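Uncharacterized protein ycf41 (PDB 3KOJ) probably binds single-stranded DNA through an OB-fold domain of the single-strand binding protein family, although its biological role is uncharacterized. Local coordinates at residues Pro35-Val40 against Gln65-Arg70; Gln25-Gln30 against Val58-Val63. The protein carries 1 engineered substitution. All blocks are in the same frame, centred on the assembly; numbering follows the deposited sequence.

Contact 1. Residues Pro35-Val40 against Gln65-Arg70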
ATOM      1  N   PRO B  35     -15.364 -13.734  17.187  1.00 27.11           N
ATOM      2  CA  PRO B  35     -14.041 -13.992  17.757  1.00 23.29           C
ATOM      3  C   PRO B  35     -13.134 -12.786  17.550  1.00 24.01           C
ATOM      4  O   PRO B  35     -13.200 -12.127  16.517  1.00 24.00           O
ATOM      5  CB  PRO B  35     -13.536 -15.192  16.952  1.00 30.73           C
ATOM      6  CG  PRO B  35     -14.778 -15.785  16.338  1.00 38.69           C
ATOM      7  CD  PRO B  35     -15.592 -14.577  16.003  1.00 33.46           C
ATOM      8  N   VAL B  36     -12.296 -12.493  18.533  1.00 22.39           N
ATOM      9  CA  VAL B  36     -11.355 -11.392  18.398  1.00 18.10           C
ATOM     10  C   VAL B  36     -10.017 -11.836  18.968  1.00 21.12           C
ATOM     11  O   VAL B  36      -9.927 -12.312  20.102  1.00 24.06           O
ATOM     12  CB  VAL B  36     -11.865 -10.098  19.085  1.00 28.90           C
ATOM     13  CG1 VAL B  36     -12.303 -10.387  20.488  1.00 43.10           C
ATOM     14  CG2 VAL B  36     -10.775  -9.028  19.064  1.00 27.27           C
ATOM     15  N   ALA B  37      -8.982 -11.714  18.147  1.00 19.37           N
ATOM     16  CA  ALA B  37      -7.645 -12.124  18.537  1.00 18.74           C
ATOM     17  C   ALA B  37      -6.723 -10.922  18.597  1.00 22.10           C
ATOM     18  O   ALA B  37      -6.774 -10.049  17.729  1.00 19.67           O
ATOM     19  CB  ALA B  37      -7.107 -13.134  17.535  1.00 22.73           C
ATOM     20  N   GLU B  38      -5.886 -10.865  19.625  1.00 15.77           N
ATOM     21  CA  GLU B  38      -4.947  -9.763  19.720  1.00 16.48           C
ATOM     22  C   GLU B  38      -3.557 -10.296  20.027  1.00 18.80           C
ATOM     23  O   GLU B  38      -3.392 -11.268  20.770  1.00 22.02           O
ATOM     24  CB  GLU B  38      -5.399  -8.737  20.771  1.00 27.16           C
ATOM     25  CG  GLU B  38      -4.866  -8.909  22.173  1.00 42.00           C
ATOM     26  CD  GLU B  38      -5.239  -7.727  23.057  1.00 62.55           C
ATOM     27  OE1 GLU B  38      -6.446  -7.401  23.130  1.00 67.92           O
ATOM     28  OE2 GLU B  38      -4.335  -7.121  23.674  1.00 66.48           O
HETATM   29  N   MSE B  39      -2.560  -9.674  19.416  1.00 18.56           N
HETATM   30  CA  MSE B  39      -1.179 -10.078  19.618  1.00 17.97           C
HETATM   31  C   MSE B  39      -0.322  -8.839  19.471  1.00 18.34           C
HETATM   32  O   MSE B  39      -0.839  -7.749  19.249  1.00 18.13           O
HETATM   33  CB  MSE B  39      -0.777 -11.139  18.578  1.00 16.22           C
HETATM   34  CG  MSE B  39      -0.827 -10.677  17.129  1.00 16.41           C
HETATM   35 SE   MSE B  39      -0.358 -12.110  15.877  1.00 30.74          SE
HETATM   36  CE  MSE B  39       0.056 -11.017  14.326  1.00 22.12           C
ATOM     37  N   VAL B  40       0.985  -9.001  19.610  1.00 17.75           N
ATOM     38  CA  VAL B  40       1.890  -7.872  19.463  1.00 16.00           C
ATOM     39  C   VAL B  40       2.982  -8.265  18.487  1.00 16.52           C
ATOM     40  O   VAL B  40       3.461  -9.396  18.509  1.00 17.94           O
ATOM     41  CB  VAL B  40       2.538  -7.479  20.811  1.00 16.30           C
ATOM     42  CG1 VAL B  40       3.511  -6.319  20.605  1.00 17.42           C
ATOM     43  CG2 VAL B  40       1.452  -7.086  21.816  1.00 21.21           C
ATOM     44  N   GLN B  65      -9.445 -16.133  13.997  1.00 22.02           N
ATOM     45  CA  GLN B  65      -9.186 -17.565  14.127  1.00 23.99           C
ATOM     46  C   GLN B  65      -7.899 -17.957  13.398  1.00 29.34           C
ATOM     47  O   GLN B  65      -7.161 -18.836  13.847  1.00 25.70           O
ATOM     48  CB  GLN B  65     -10.376 -18.356  13.580  1.00 30.89           C
ATOM     49  CG  GLN B  65     -11.701 -17.957  14.227  1.00 42.82           C
ATOM     50  CD  GLN B  65     -12.894 -18.694  13.649  1.00 52.05           C
ATOM     51  OE1 GLN B  65     -12.985 -18.896  12.438  1.00 55.65           O
ATOM     52  NE2 GLN B  65     -13.826 -19.082  14.513  1.00 48.84           N
ATOM     53  N   GLU B  66      -7.632 -17.291  12.282  1.00 26.15           N
ATOM     54  CA  GLU B  66      -6.436 -17.551  11.487  1.00 31.19           C
ATOM     55  C   GLU B  66      -5.173 -17.119  12.243  1.00 29.84           C
ATOM     56  O   GLU B  66      -4.155 -17.815  12.219  1.00 30.93           O
ATOM     57  CB  GLU B  66      -6.539 -16.809  10.152  1.00 33.70           C
ATOM     58  CG  GLU B  66      -5.347 -16.980   9.234  1.00 37.83           C
ATOM     59  CD  GLU B  66      -5.553 -16.304   7.894  1.00 44.99           C
ATOM     60  OE1 GLU B  66      -6.625 -15.692   7.695  1.00 49.56           O
ATOM     61  OE2 GLU B  66      -4.644 -16.383   7.040  1.00 50.34           O
ATOM     62  N   LEU B  67      -5.245 -15.976  12.919  1.00 27.56           N
ATOM     63  CA  LEU B  67      -4.106 -15.476  13.687  1.00 24.45           C
ATOM     64  C   LEU B  67      -3.743 -16.446  14.809  1.00 25.40           C
ATOM     65  O   LEU B  67      -2.590 -16.856  14.943  1.00 26.90           O
ATOM     66  CB  LEU B  67      -4.425 -14.099  14.286  1.00 22.94           C
ATOM     67  CG  LEU B  67      -4.553 -12.926  13.309  1.00 27.78           C
ATOM     68  CD1 LEU B  67      -4.948 -11.658  14.066  1.00 25.23           C
ATOM     69  CD2 LEU B  67      -3.227 -12.728  12.577  1.00 26.80           C
ATOM     70  N   GLN B  68      -4.734 -16.812  15.614  1.00 26.43           N
ATOM     71  CA  GLN B  68      -4.516 -17.729  16.729  1.00 31.91           C
ATOM     72  C   GLN B  68      -4.043 -19.094  16.259  1.00 36.41           C
ATOM     73  O   GLN B  68      -3.226 -19.743  16.914  1.00 30.34           O
ATOM     74  CB  GLN B  68      -5.807 -17.896  17.538  1.00 39.20           C
ATOM     75  CG  GLN B  68      -5.831 -19.139  18.426  1.00 54.23           C
ATOM     76  CD  GLN B  68      -6.326 -20.375  17.690  1.00 66.66           C
ATOM     77  OE1 GLN B  68      -5.848 -21.487  17.925  1.00 71.12           O
ATOM     78  NE2 GLN B  68      -7.300 -20.187  16.803  1.00 69.51           N
ATOM     79  N   ASP B  69      -4.562 -19.523  15.118  1.00 30.03           N
ATOM     80  CA  ASP B  69      -4.223 -20.825  14.572  1.00 40.35           C
ATOM     81  C   ASP B  69      -2.819 -20.909  13.992  1.00 38.40           C
ATOM     82  O   ASP B  69      -2.121 -21.905  14.180  1.00 34.52           O
ATOM     83  CB  ASP B  69      -5.237 -21.195  13.485  1.00 50.28           C
ATOM     84  CG  ASP B  69      -4.987 -22.567  12.892  1.00 62.44           C
ATOM     85  OD1 ASP B  69      -5.112 -23.566  13.630  1.00 67.79           O
ATOM     86  OD2 ASP B  69      -4.667 -22.646  11.686  1.00 67.75           O
ATOM     87  N   ARG B  70      -2.402 -19.844  13.316  1.00 37.05           N
ATOM     88  CA  ARG B  70      -1.115 -19.808  12.632  1.00 36.84           C
ATOM     89  C   ARG B  70       0.055 -19.032  13.242  1.00 36.30           C
ATOM     90  O   ARG B  70       1.203 -19.472  13.160  1.00 32.47           O
ATOM     91  CB  ARG B  70      -1.341 -19.276  11.217  1.00 39.86           C
ATOM     92  CG  ARG B  70      -2.384 -20.038  10.416  1.00 48.15           C
ATOM     93  CD  ARG B  70      -1.853 -21.401  10.045  1.00 54.79           C
ATOM     94  NE  ARG B  70      -0.631 -21.277   9.256  1.00 61.14           N
ATOM     95  CZ  ARG B  70      -0.600 -20.945   7.968  1.00 61.10           C
ATOM     96  NH1 ARG B  70      -1.730 -20.710   7.311  1.00 57.85           N
ATOM     97  NH2 ARG B  70       0.562 -20.835   7.338  1.00 60.46           N
TER

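Contact 2. Residues Gln25-Gln30 against Val58-Val63. Engineered in segment 25-30: A29 (natural residue Thr).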
ATOM      1  N   GLN B  25      -4.043 -14.014  21.632  1.00 21.38           N
ATOM      2  CA  GLN B  25      -4.977 -14.423  22.676  1.00 26.16           C
ATOM      3  C   GLN B  25      -6.356 -14.191  22.080  1.00 28.20           C
ATOM      4  O   GLN B  25      -6.617 -13.127  21.510  1.00 24.32           O
ATOM      5  CB  GLN B  25      -4.804 -13.562  23.930  1.00 38.53           C
ATOM      6  CG  GLN B  25      -3.419 -13.627  24.550  1.00 47.04           C
ATOM      7  CD  GLN B  25      -3.022 -15.037  24.943  1.00 55.87           C
ATOM      8  OE1 GLN B  25      -2.089 -15.615  24.380  1.00 62.74           O
ATOM      9  NE2 GLN B  25      -3.731 -15.600  25.915  1.00 52.97           N
ATOM     10  N   LEU B  26      -7.237 -15.176  22.207  1.00 24.33           N
ATOM     11  CA  LEU B  26      -8.575 -15.060  21.644  1.00 27.06           C
ATOM     12  C   LEU B  26      -9.684 -14.906  22.676  1.00 24.57           C
ATOM     13  O   LEU B  26      -9.624 -15.470  23.767  1.00 29.59           O
ATOM     14  CB  LEU B  26      -8.869 -16.277  20.760  1.00 30.80           C
ATOM     15  CG  LEU B  26      -9.244 -15.990  19.304  1.00 43.86           C
ATOM     16  CD1 LEU B  26      -9.317 -17.288  18.525  1.00 52.00           C
ATOM     17  CD2 LEU B  26     -10.572 -15.256  19.248  1.00 54.29           C
ATOM     18  N   ARG B  27     -10.695 -14.124  22.317  1.00 22.48           N
ATOM     19  CA  ARG B  27     -11.852 -13.909  23.177  1.00 29.65           C
ATOM     20  C   ARG B  27     -13.031 -13.658  22.251  1.00 31.20           C
ATOM     21  O   ARG B  27     -12.849 -13.473  21.045  1.00 26.79           O
ATOM     22  CB  ARG B  27     -11.648 -12.686  24.081  1.00 33.54           C
ATOM     23  CG  ARG B  27     -11.697 -11.352  23.345  1.00 35.74           C
ATOM     24  CD  ARG B  27     -11.303 -10.179  24.234  1.00 41.63           C
ATOM     25  NE  ARG B  27     -11.136  -8.943  23.470  1.00 47.58           N
ATOM     26  CZ  ARG B  27     -12.135  -8.197  23.005  1.00 53.57           C
ATOM     27  NH1 ARG B  27     -13.394  -8.552  23.224  1.00 58.07           N
ATOM     28  NH2 ARG B  27     -11.873  -7.096  22.312  1.00 53.81           N
ATOM     29  N   TYR B  28     -14.237 -13.681  22.801  1.00 30.88           N
ATOM     30  CA  TYR B  28     -15.416 -13.391  22.001  1.00 31.85           C
ATOM     31  C   TYR B  28     -15.866 -11.987  22.375  1.00 31.03           C
ATOM     32  O   TYR B  28     -15.857 -11.620  23.550  1.00 39.35           O
ATOM     33  CB  TYR B  28     -16.535 -14.407  22.261  1.00 33.87           C
ATOM     34  CG  TYR B  28     -16.452 -15.615  21.358  1.00 36.50           C
ATOM     35  CD1 TYR B  28     -15.753 -16.757  21.744  1.00 39.85           C
ATOM     36  CD2 TYR B  28     -17.030 -15.596  20.088  1.00 38.56           C
ATOM     37  CE1 TYR B  28     -15.628 -17.849  20.885  1.00 44.15           C
ATOM     38  CE2 TYR B  28     -16.910 -16.678  19.222  1.00 44.80           C
ATOM     39  CZ  TYR B  28     -16.207 -17.801  19.626  1.00 48.52           C
ATOM     40  OH  TYR B  28     -16.077 -18.868  18.766  1.00 51.81           O
ATOM     41  N   ALA B  29     -16.236 -11.196  21.372  1.00 28.58           N
ATOM     42  CA  ALA B  29     -16.678  -9.824  21.602  1.00 37.75           C
ATOM     43  C   ALA B  29     -17.976  -9.774  22.410  1.00 46.61           C
ATOM     44  O   ALA B  29     -18.481 -10.807  22.849  1.00 50.53           O
ATOM     45  CB  ALA B  29     -16.861  -9.109  20.269  1.00 36.59           C
ATOM     46  N   GLN B  30     -18.508  -8.568  22.597  1.00 55.75           N
ATOM     47  CA  GLN B  30     -19.739  -8.370  23.366  1.00 63.80           C
ATOM     48  C   GLN B  30     -20.894  -9.255  22.911  1.00 58.93           C
ATOM     49  O   GLN B  30     -21.683  -9.725  23.729  1.00 65.88           O
ATOM     50  CB  GLN B  30     -20.190  -6.906  23.291  1.00 72.64           C
ATOM     51  CG  GLN B  30     -20.676  -6.465  21.912  1.00 79.14           C
ATOM     52  CD  GLN B  30     -21.389  -5.122  21.943  1.00 84.07           C
ATOM     53  OE1 GLN B  30     -20.939  -4.185  22.601  1.00 86.42           O
ATOM     54  NE2 GLN B  30     -22.499  -5.021  21.218  1.00 84.27           N
ATOM     55  N   VAL B  58      -4.871  -6.421  16.130  1.00 17.35           N
ATOM     56  CA  VAL B  58      -6.153  -7.033  16.459  1.00 17.81           C
ATOM     57  C   VAL B  58      -6.907  -7.508  15.222  1.00 18.56           C
ATOM     58  O   VAL B  58      -7.012  -6.786  14.232  1.00 16.23           O
ATOM     59  CB  VAL B  58      -7.053  -6.039  17.222  1.00 18.67           C
ATOM     60  CG1 VAL B  58      -8.354  -6.722  17.637  1.00 20.76           C
ATOM     61  CG2 VAL B  58      -6.307  -5.492  18.438  1.00 19.53           C
ATOM     62  N   GLY B  59      -7.433  -8.726  15.294  1.00 18.48           N
ATOM     63  CA  GLY B  59      -8.189  -9.282  14.187  1.00 22.00           C
ATOM     64  C   GLY B  59      -9.573  -9.712  14.643  1.00 20.91           C
ATOM     65  O   GLY B  59      -9.730 -10.241  15.747  1.00 20.90           O
ATOM     66  N   TRP B  60     -10.578  -9.489  13.802  1.00 20.30           N
ATOM     67  CA  TRP B  60     -11.947  -9.862  14.145  1.00 24.17           C
ATOM     68  C   TRP B  60     -12.494 -10.915  13.189  1.00 26.46           C
ATOM     69  O   TRP B  60     -12.122 -10.961  12.017  1.00 29.85           O
ATOM     70  CB  TRP B  60     -12.864  -8.637  14.110  1.00 23.67           C
ATOM     71  CG  TRP B  60     -12.462  -7.530  15.026  1.00 24.94           C
ATOM     72  CD1 TRP B  60     -11.370  -6.716  14.905  1.00 28.22           C
ATOM     73  CD2 TRP B  60     -13.149  -7.107  16.213  1.00 27.01           C
ATOM     74  NE1 TRP B  60     -11.337  -5.812  15.940  1.00 31.38           N
ATOM     75  CE2 TRP B  60     -12.414  -6.030  16.754  1.00 30.53           C
ATOM     76  CE3 TRP B  60     -14.312  -7.532  16.864  1.00 36.53           C
ATOM     77  CZ2 TRP B  60     -12.808  -5.373  17.929  1.00 38.50           C
ATOM     78  CZ3 TRP B  60     -14.701  -6.879  18.030  1.00 43.32           C
ATOM     79  CH2 TRP B  60     -13.950  -5.808  18.547  1.00 39.89           C
ATOM     80  N   GLY B  61     -13.379 -11.762  13.703  1.00 26.23           N
ATOM     81  CA  GLY B  61     -13.989 -12.789  12.878  1.00 31.37           C
ATOM     82  C   GLY B  61     -13.058 -13.874  12.380  1.00 33.35           C
ATOM     83  O   GLY B  61     -12.220 -14.378  13.126  1.00 29.12           O
ATOM     84  N   ALA B  62     -13.207 -14.229  11.108  1.00 29.42           N
ATOM     85  CA  ALA B  62     -12.399 -15.275  10.499  1.00 28.89           C
ATOM     86  C   ALA B  62     -10.901 -15.029  10.617  1.00 26.20           C
ATOM     87  O   ALA B  62     -10.129 -15.963  10.849  1.00 25.50           O
ATOM     88  CB  ALA B  62     -12.782 -15.438   9.034  1.00 34.99           C
ATOM     89  N   VAL B  63     -10.478 -13.779  10.461  1.00 26.56           N
ATOM     90  CA  VAL B  63      -9.052 -13.488  10.544  1.00 23.05           C
ATOM     91  C   VAL B  63      -8.530 -13.696  11.965  1.00 23.97           C
ATOM     92  O   VAL B  63      -7.351 -13.996  12.157  1.00 25.03           O
ATOM     93  CB  VAL B  63      -8.734 -12.052  10.048  1.00 31.42           C
ATOM     94  CG1 VAL B  63      -9.068 -11.032  11.114  1.00 31.28           C
ATOM     95  CG2 VAL B  63      -7.270 -11.966   9.634  1.00 34.55           C
TER

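Contact 1. Residues Pro35-Val40 against Gln65-Arg70
L67 of helix 62-70 meets two residues of strand 35-43, A37 and M39, and its two contacts use different parts of the leucine. Its CB lies 4.3 Å from A37 CB, so this contact is made at the roots of both side chains. Farther out, L67 CD2 is 4.1 Å from the terminal methyl CE of M39, a selenomethionine in this crystal, and the two side chains run at about a right angle. M39 reaches that methyl because its CG sits between the backbone N and the carbonyl carbon (chi1 62°) while the chain beyond CG is extended, which places CE beside CD2 of L67. At the start of the strand, Q65 stretches across to P35, where NE2 comes within 3.9 Å of the ring atom CG; this is van der Waals contact at a more exposed margin. No hydrogen bond joins the two segments.

The short axes approach to 7.8 Å at an angle of 49°, and the 255 Å² buried between the segments comes mainly from apolar side chains. The packing is as in OB folds, where the helix between the third and fourth strands packs against one end of the barrel. P35, A37 and M39 each direct CB toward the helix, whereas V36 and E38 between them point away.

The strand is fixed from both edges: V36 and E38 bond through their backbones to R27 and Q25, while A37 and M39 bond to G59 and V57. V106 also packs on L67 and C71 on M39, extending the apolar layer. Beside it, E66 OE2 is hydrogen-bonded to H108 NE2.

Contact 2. Residues Gln25-Gln30 against Val58-Val63
A29 and W60, the nearest pair by backbone, have CA atoms 8.8 Å apart, a separation too wide for neighbouring strands. In this OB-fold sheet, strands 12-28 and 53-60 each pair antiparallel with strand 35-43, which runs between them, so the contact reaches across an intervening strand and no hydrogen bond joins the segments. Both segments are leaving the sheet here: 25-30 turns into loop after Y28, and 58-63 passes through G61, at the N-cap position of helix 62-70 and with a positive phi of 67°.

W60 makes the crossing. Its CG lies beside the backbone N and anti to the carbonyl carbon (chi1 -58°), which together with chi2 of 70° sets CZ3 and CH2 on the side facing A29 and R27. V36 of the central strand touches both R27 and W60, and T102 also touches the indole. The guanidinium of R27 comes only loosely near: NH2 is 4.5 Å from W60 CH2, approaching obliquely. The closer partner is A29, an engineered residue replacing a natural threonine, whose methyl CB approaches the W60 indole obliquely, 3.8 Å from CZ3.

Overall arrangement
The centres of the two contacts lie 7 Å apart, and both include part of helix 62-70: residues 65-70 in contact 1, its first residues in contact 2. Strand 35-43 supplies one partner of contact 1 and lies between the partners of contact 2. V36 marks the division, because it points away from the helix and packs its CG2 against V58 CG1, 3.6 Å away, while A37 next to it faces the helix. Three of the five touching residues of contact 1 are buried and its buried part is apolar; contact 2 is smaller, 95 Å² against 255 Å², and sets an exposed indole against a methyl and an arginine. A probable backbone hydrogen bond, P35 O to G61 N at 2.8 Å, links them.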